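Local coordinates for putative acyl-[acyl-carrier-protein] desaturase DesA2 (Mycobacterium tuberculosis, PDB 1ZA0), which may introduce double bonds into acyl chains carried on acyl carrier protein, as a diiron desaturase of mycobacterial fatty acid biosynthesis, at residues H108-A113 with D183-D188; E70-L75 with A163-N168. All coordinates share one frame; numbering follows the deposited sequence.

Contact 1. Residues H108-A113 with D183-D188. With EDO (1,2-ethanediol), chain C.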
loop_
_atom_site.group_PDB
_atom_site.type_symbol
_atom_site.label_atom_id
_atom_site.label_comp_id
_atom_site.label_asym_id
_atom_site.label_seq_id
_atom_site.Cartn_x
_atom_site.Cartn_y
_atom_site.Cartn_z
ATOM N N HIS A 108 7.813 2.961 5.858
ATOM C CA HIS A 108 8.967 2.243 6.336
ATOM C C HIS A 108 8.592 1.294 7.474
ATOM O O HIS A 108 9.089 0.205 7.558
ATOM C CB HIS A 108 9.995 3.195 6.907
ATOM C CG HIS A 108 11.294 2.527 7.196
ATOM N ND1 HIS A 108 12.303 3.144 7.894
ATOM C CD2 HIS A 108 11.758 1.290 6.877
ATOM C CE1 HIS A 108 13.351 2.337 7.956
ATOM N NE2 HIS A 108 13.046 1.203 7.351
ATOM N N LEU A 109 7.809 1.805 8.405
ATOM C CA LEU A 109 7.287 1.071 9.533
ATOM C C LEU A 109 6.573 -0.226 9.116
ATOM O O LEU A 109 6.822 -1.277 9.714
ATOM C CB LEU A 109 6.392 1.953 10.402
ATOM C CG LEU A 109 5.948 1.213 11.702
ATOM C CD1 LEU A 109 7.003 1.357 12.815
ATOM C CD2 LEU A 109 4.635 1.720 12.160
ATOM N N HIS A 110 5.782 -0.154 8.056
ATOM C CA HIS A 110 5.078 -1.269 7.495
ATOM C C HIS A 110 6.067 -2.321 7.019
ATOM O O HIS A 110 5.901 -3.503 7.346
ATOM C CB HIS A 110 4.201 -0.823 6.244
ATOM C CG HIS A 110 3.150 0.185 6.593
ATOM N ND1 HIS A 110 2.485 0.951 5.639
ATOM C CD2 HIS A 110 2.598 0.504 7.798
ATOM C CE1 HIS A 110 1.592 1.705 6.267
ATOM N NE2 HIS A 110 1.639 1.451 7.573
ATOM N N ALA A 111 7.096 -1.881 6.275
ATOM C CA ALA A 111 8.136 -2.781 5.759
ATOM C C ALA A 111 8.887 -3.481 6.948
ATOM O O ALA A 111 9.134 -4.687 6.910
ATOM C CB ALA A 111 9.113 -2.012 4.859
ATOM N N ILE A 112 9.181 -2.762 8.023
ATOM C CA ILE A 112 9.903 -3.377 9.131
ATOM C C ILE A 112 9.033 -4.443 9.777
ATOM O O ILE A 112 9.515 -5.548 10.090
ATOM C CB ILE A 112 10.282 -2.336 10.199
ATOM C CG1 ILE A 112 11.310 -1.305 9.642
ATOM C CG2 ILE A 112 10.855 -3.019 11.404
ATOM C CD1 ILE A 112 11.269 0.045 10.531
ATOM N N ALA A 113 7.767 -4.088 10.048
ATOM C CA ALA A 113 6.842 -5.009 10.720
ATOM C C ALA A 113 6.715 -6.312 9.873
ATOM O O ALA A 113 6.852 -7.410 10.389
ATOM C CB ALA A 113 5.486 -4.412 10.871
ATOM N N ASP A 183 -4.103 -5.417 9.614
ATOM C CA ASP A 183 -5.159 -4.452 9.905
ATOM C C ASP A 183 -4.572 -3.056 10.267
ATOM O O ASP A 183 -5.138 -2.049 9.852
ATOM C CB ASP A 183 -5.970 -4.997 11.060
ATOM C CG ASP A 183 -6.973 -4.040 11.576
ATOM O OD1 ASP A 183 -8.051 -3.923 10.938
ATOM O OD2 ASP A 183 -6.768 -3.418 12.617
ATOM N N ARG A 184 -3.488 -2.989 11.053
ATOM C CA ARG A 184 -2.827 -1.687 11.331
ATOM C C ARG A 184 -2.380 -1.022 10.036
ATOM O O ARG A 184 -2.606 0.185 9.844
ATOM C CB ARG A 184 -1.644 -1.785 12.319
ATOM C CG ARG A 184 -1.993 -1.952 13.787
ATOM C CD ARG A 184 -2.667 -0.738 14.519
ATOM N NE ARG A 184 -2.640 -0.961 15.974
ATOM C CZ ARG A 184 -2.665 -0.032 16.943
ATOM N NH1 ARG A 184 -2.616 -0.430 18.212
ATOM N NH2 ARG A 184 -2.747 1.266 16.671
ATOM N N ILE A 185 -1.719 -1.785 9.173
ATOM C CA ILE A 185 -1.256 -1.301 7.872
ATOM C C ILE A 185 -2.422 -0.786 7.012
ATOM O O ILE A 185 -2.345 0.352 6.416
ATOM C CB ILE A 185 -0.491 -2.387 7.116
ATOM C CG1 ILE A 185 0.818 -2.734 7.838
ATOM C CG2 ILE A 185 -0.185 -1.947 5.676
ATOM C CD1 ILE A 185 1.643 -3.838 7.092
ATOM N N ALA A 186 -3.510 -1.576 6.973
ATOM C CA ALA A 186 -4.697 -1.196 6.190
ATOM C C ALA A 186 -5.241 0.166 6.643
ATOM O O ALA A 186 -5.613 0.975 5.778
ATOM C CB ALA A 186 -5.761 -2.203 6.298
ATOM N N ARG A 187 -5.323 0.372 7.947
ATOM C CA ARG A 187 -5.791 1.633 8.531
ATOM C C ARG A 187 -4.897 2.836 8.202
ATOM O O ARG A 187 -5.395 3.970 7.980
ATOM C CB ARG A 187 -5.958 1.504 10.022
ATOM C CG ARG A 187 -7.062 0.581 10.417
ATOM C CD ARG A 187 -7.199 0.359 11.921
ATOM N NE ARG A 187 -8.004 -0.850 12.176
ATOM C CZ ARG A 187 -9.329 -0.915 12.048
ATOM N NH1 ARG A 187 -10.055 0.196 11.765
ATOM N NH2 ARG A 187 -9.946 -2.074 12.262
ATOM N N ASP A 188 -3.596 2.607 8.139
ATOM C CA ASP A 188 -2.662 3.621 7.677
ATOM C C ASP A 188 -2.898 3.900 6.215
ATOM O O ASP A 188 -2.921 5.061 5.834
ATOM C CB ASP A 188 -1.195 3.225 7.896
ATOM C CG ASP A 188 -0.763 3.293 9.330
ATOM O OD1 ASP A 188 -1.371 3.990 10.203
ATOM O OD2 ASP A 188 0.255 2.660 9.700
HETATM C C1 EDO C . 2.174 4.250 12.419
HETATM O O1 EDO C . 2.313 4.222 13.810
HETATM C C2 EDO C . 0.998 5.122 12.032
HETATM O O2 EDO C . -0.224 4.674 12.585
#
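His110 and Asp188 join helices 95-121 and 176-206 beside the metal site of the desaturase four-helix bundle. The His110 side chain lies about 5 Å from the bound manganese ion. It is not among the manganese ligands, which are Glu107, Glu159, Glu189 and His192. By similarity to related desaturases, His110 probably binds the first iron of the diiron form. Its NE2 donates a hydrogen bond to OD2 of Asp188, 2.8 Å away and nearly straight at 171°. The acceptor lies in the imidazole plane and uses its anti lone pair. Ring and carboxylate are nearly coplanar, 20° apart. Ile185 covers one face of the ring: its CG2 sits 4.0 Å from the His110 ring centroid in a CH-pi contact. This branch is anti to the backbone N of Ile185; CG1 (chi1 -66°) lies 3.7 Å from His110 CD2. Asp188 OD2 also accepts a bond from Trp32, and OD1 takes one of 2.7 Å from O2 of an ethanediol, probably a crystallisation additive. Lys76 NZ is hydrogen-bonded to His110 ND1. Both ring nitrogens are therefore engaged in hydrogen bonds, which together with Ile185 fix the rotation of the imidazole. This is consistent with its not binding the manganese here.

Contact 2. Residues E70-L75 with A163-N168; sequences EILLIL and AVFCRN
Leu72 of helix 63-77 packs against Phe165 and Cys166 of helix 148-172, and no hydrogen bond crosses between the segments. The hydrocarbon contacts centre on one corner of the Phe165 ring. Leu72 CG lies 3.5 Å from Phe165 CE2, approaching the ring obliquely. Its methyl CD2 also reaches this corner, 3.8 Å from Phe165 CE2. Leu72 and Phe165 point at each other's helix and lie alongside one another. Phe165 can extend across the gap because its CG is anti to the backbone N (chi1 -171°), which sends the ring toward the other helix. Ile71 adds a looser contact at the end of the ring, with its CG2 4.3 Å from Phe165 CZ.

The sulfur contact is on the neighbouring residue. Cys166 SG meets both methyls of Leu72, with CD1 at 3.7 Å and CD2 at 3.9 Å. The leucine fork thus touches the aromatic ring and the thiol together. Cys166 in turn touches Ile185 and Ala186 of helix 176-206, and its side chain lies about 8 Å from the manganese ion. Ile71 also packs on Leu236 and Val239 of helix 233-241.

The axes of the short segments come no closer than 12.0 Å and run at 145°, closer to antiparallel than parallel. Leu72, Ile71 and Phe165 bridge this wide spacing. All four touching residues are buried, and they form part of the apolar core of the ferritin-like four-helix bundle.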
loop_
_atom_site.group_PDB
_atom_site.type_symbol
_atom_site.label_atom_id
_atom_site.label_comp_id
_atom_site.label_asym_id
_atom_site.label_seq_id
_atom_site.Cartn_x
_atom_site.Cartn_y
_atom_site.Cartn_z
ATOM N N GLU A 70 4.637 -11.041 0.805
ATOM C CA GLU A 70 5.884 -10.842 0.070
ATOM C C GLU A 70 5.739 -9.756 -0.952
ATOM O O GLU A 70 6.623 -8.924 -1.079
ATOM C CB GLU A 70 6.369 -12.125 -0.600
ATOM C CG GLU A 70 6.688 -13.183 0.424
ATOM C CD GLU A 70 7.190 -14.476 -0.170
ATOM O OE1 GLU A 70 6.429 -15.251 -0.793
ATOM O OE2 GLU A 70 8.397 -14.713 0.036
ATOM N N ILE A 71 4.586 -9.712 -1.632
ATOM C CA ILE A 71 4.315 -8.612 -2.557
ATOM C C ILE A 71 4.312 -7.284 -1.834
ATOM O O ILE A 71 4.927 -6.322 -2.302
ATOM C CB ILE A 71 2.960 -8.847 -3.294
ATOM C CG1 ILE A 71 3.090 -10.043 -4.231
ATOM C CG2 ILE A 71 2.501 -7.531 -4.042
ATOM C CD1 ILE A 71 1.712 -10.641 -4.605
ATOM N N LEU A 72 3.675 -7.218 -0.650
ATOM C CA LEU A 72 3.614 -5.962 0.119
ATOM C C LEU A 72 4.985 -5.479 0.551
ATOM O O LEU A 72 5.339 -4.256 0.501
ATOM C CB LEU A 72 2.749 -6.080 1.376
ATOM C CG LEU A 72 1.262 -5.920 1.256
ATOM C CD1 LEU A 72 0.545 -6.165 2.614
ATOM C CD2 LEU A 72 0.941 -4.583 0.660
ATOM N N LEU A 73 5.745 -6.453 0.998
ATOM C CA LEU A 73 7.070 -6.171 1.502
ATOM C C LEU A 73 7.961 -5.606 0.411
ATOM O O LEU A 73 8.672 -4.561 0.613
ATOM C CB LEU A 73 7.647 -7.423 2.113
ATOM C CG LEU A 73 9.105 -7.262 2.558
ATOM C CD1 LEU A 73 9.250 -6.120 3.619
ATOM C CD2 LEU A 73 9.669 -8.564 3.040
ATOM N N ILE A 74 7.893 -6.217 -0.777
ATOM C CA ILE A 74 8.716 -5.761 -1.900
ATOM C C ILE A 74 8.335 -4.325 -2.265
ATOM O O ILE A 74 9.188 -3.471 -2.499
ATOM C CB ILE A 74 8.532 -6.689 -3.141
ATOM C CG1 ILE A 74 9.098 -8.090 -2.907
ATOM C CG2 ILE A 74 9.139 -6.082 -4.422
ATOM C CD1 ILE A 74 10.566 -8.147 -2.938
ATOM N N LEU A 75 7.043 -4.063 -2.337
ATOM C CA LEU A 75 6.540 -2.724 -2.691
ATOM C C LEU A 75 6.909 -1.689 -1.616
ATOM O O LEU A 75 7.339 -0.561 -1.912
ATOM C CB LEU A 75 5.035 -2.770 -2.876
ATOM C CG LEU A 75 4.505 -3.550 -4.090
ATOM C CD1 LEU A 75 3.006 -3.478 -4.164
ATOM C CD2 LEU A 75 5.183 -3.041 -5.422
ATOM N N ALA A 163 -4.955 0.135 0.274
ATOM C CA ALA A 163 -5.989 0.032 1.287
ATOM C C ALA A 163 -6.931 -1.165 1.025
ATOM O O ALA A 163 -7.202 -1.898 1.972
ATOM C CB ALA A 163 -6.765 1.317 1.389
ATOM N N VAL A 164 -7.329 -1.375 -0.231
ATOM C CA VAL A 164 -8.161 -2.497 -0.641
ATOM C C VAL A 164 -7.418 -3.865 -0.483
ATOM O O VAL A 164 -7.919 -4.802 0.139
ATOM C CB VAL A 164 -8.626 -2.299 -2.071
ATOM C CG1 VAL A 164 -9.339 -3.524 -2.611
ATOM C CG2 VAL A 164 -9.588 -1.036 -2.143
ATOM N N PHE A 165 -6.200 -3.921 -1.005
ATOM C CA PHE A 165 -5.310 -5.067 -0.815
ATOM C C PHE A 165 -5.187 -5.478 0.636
ATOM O O PHE A 165 -5.437 -6.637 0.951
ATOM C CB PHE A 165 -3.944 -4.748 -1.465
ATOM C CG PHE A 165 -2.978 -5.901 -1.553
ATOM C CD1 PHE A 165 -2.639 -6.447 -2.782
ATOM C CD2 PHE A 165 -2.335 -6.386 -0.391
ATOM C CE1 PHE A 165 -1.688 -7.500 -2.888
ATOM C CE2 PHE A 165 -1.376 -7.387 -0.476
ATOM C CZ PHE A 165 -1.076 -7.975 -1.751
ATOM N N CYS A 166 -4.848 -4.539 1.548
ATOM C CA CYS A 166 -4.566 -4.895 2.905
ATOM C C CYS A 166 -5.851 -5.188 3.702
ATOM O O CYS A 166 -5.852 -6.046 4.609
ATOM C CB CYS A 166 -3.754 -3.805 3.611
ATOM S SG CYS A 166 -2.093 -3.634 2.956
ATOM N N ARG A 167 -6.931 -4.462 3.387
ATOM C CA ARG A 167 -8.221 -4.790 3.947
ATOM C C ARG A 167 -8.656 -6.247 3.596
ATOM O O ARG A 167 -9.082 -7.006 4.506
ATOM C CB ARG A 167 -9.296 -3.777 3.516
ATOM C CG ARG A 167 -10.653 -4.112 4.153
ATOM N N ASN A 168 -8.529 -6.615 2.313
ATOM C CA ASN A 168 -8.983 -7.880 1.825
ATOM C C ASN A 168 -8.091 -8.947 2.422
ATOM O O ASN A 168 -8.540 -10.058 2.741
ATOM C CB ASN A 168 -8.975 -7.969 0.278
ATOM C CG ASN A 168 -10.015 -7.044 -0.384
ATOM O OD1 ASN A 168 -10.899 -6.479 0.311
ATOM N ND2 ASN A 168 -9.941 -6.936 -1.723
#

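From the N terminus, the chain first passes through 70-75 on helix 63-77, then 108-113 on helix 95-121. It continues through 163-168 on helix 148-172 and reaches 183-188 on helix 176-206. Contact 2 closes its loop when 163-168 meets 70-75. Contact 1 closes when 183-188 returns to 108-113. The segments alternate, so the two loops cross. Together the contacts pair the first of these four helices with the third and the second with the fourth. Their centres are 10 Å apart. Side-chain packing of Ala186 and Ile185 on Cys166 joins them directly, and Ala111 O also touches Leu73 CD1.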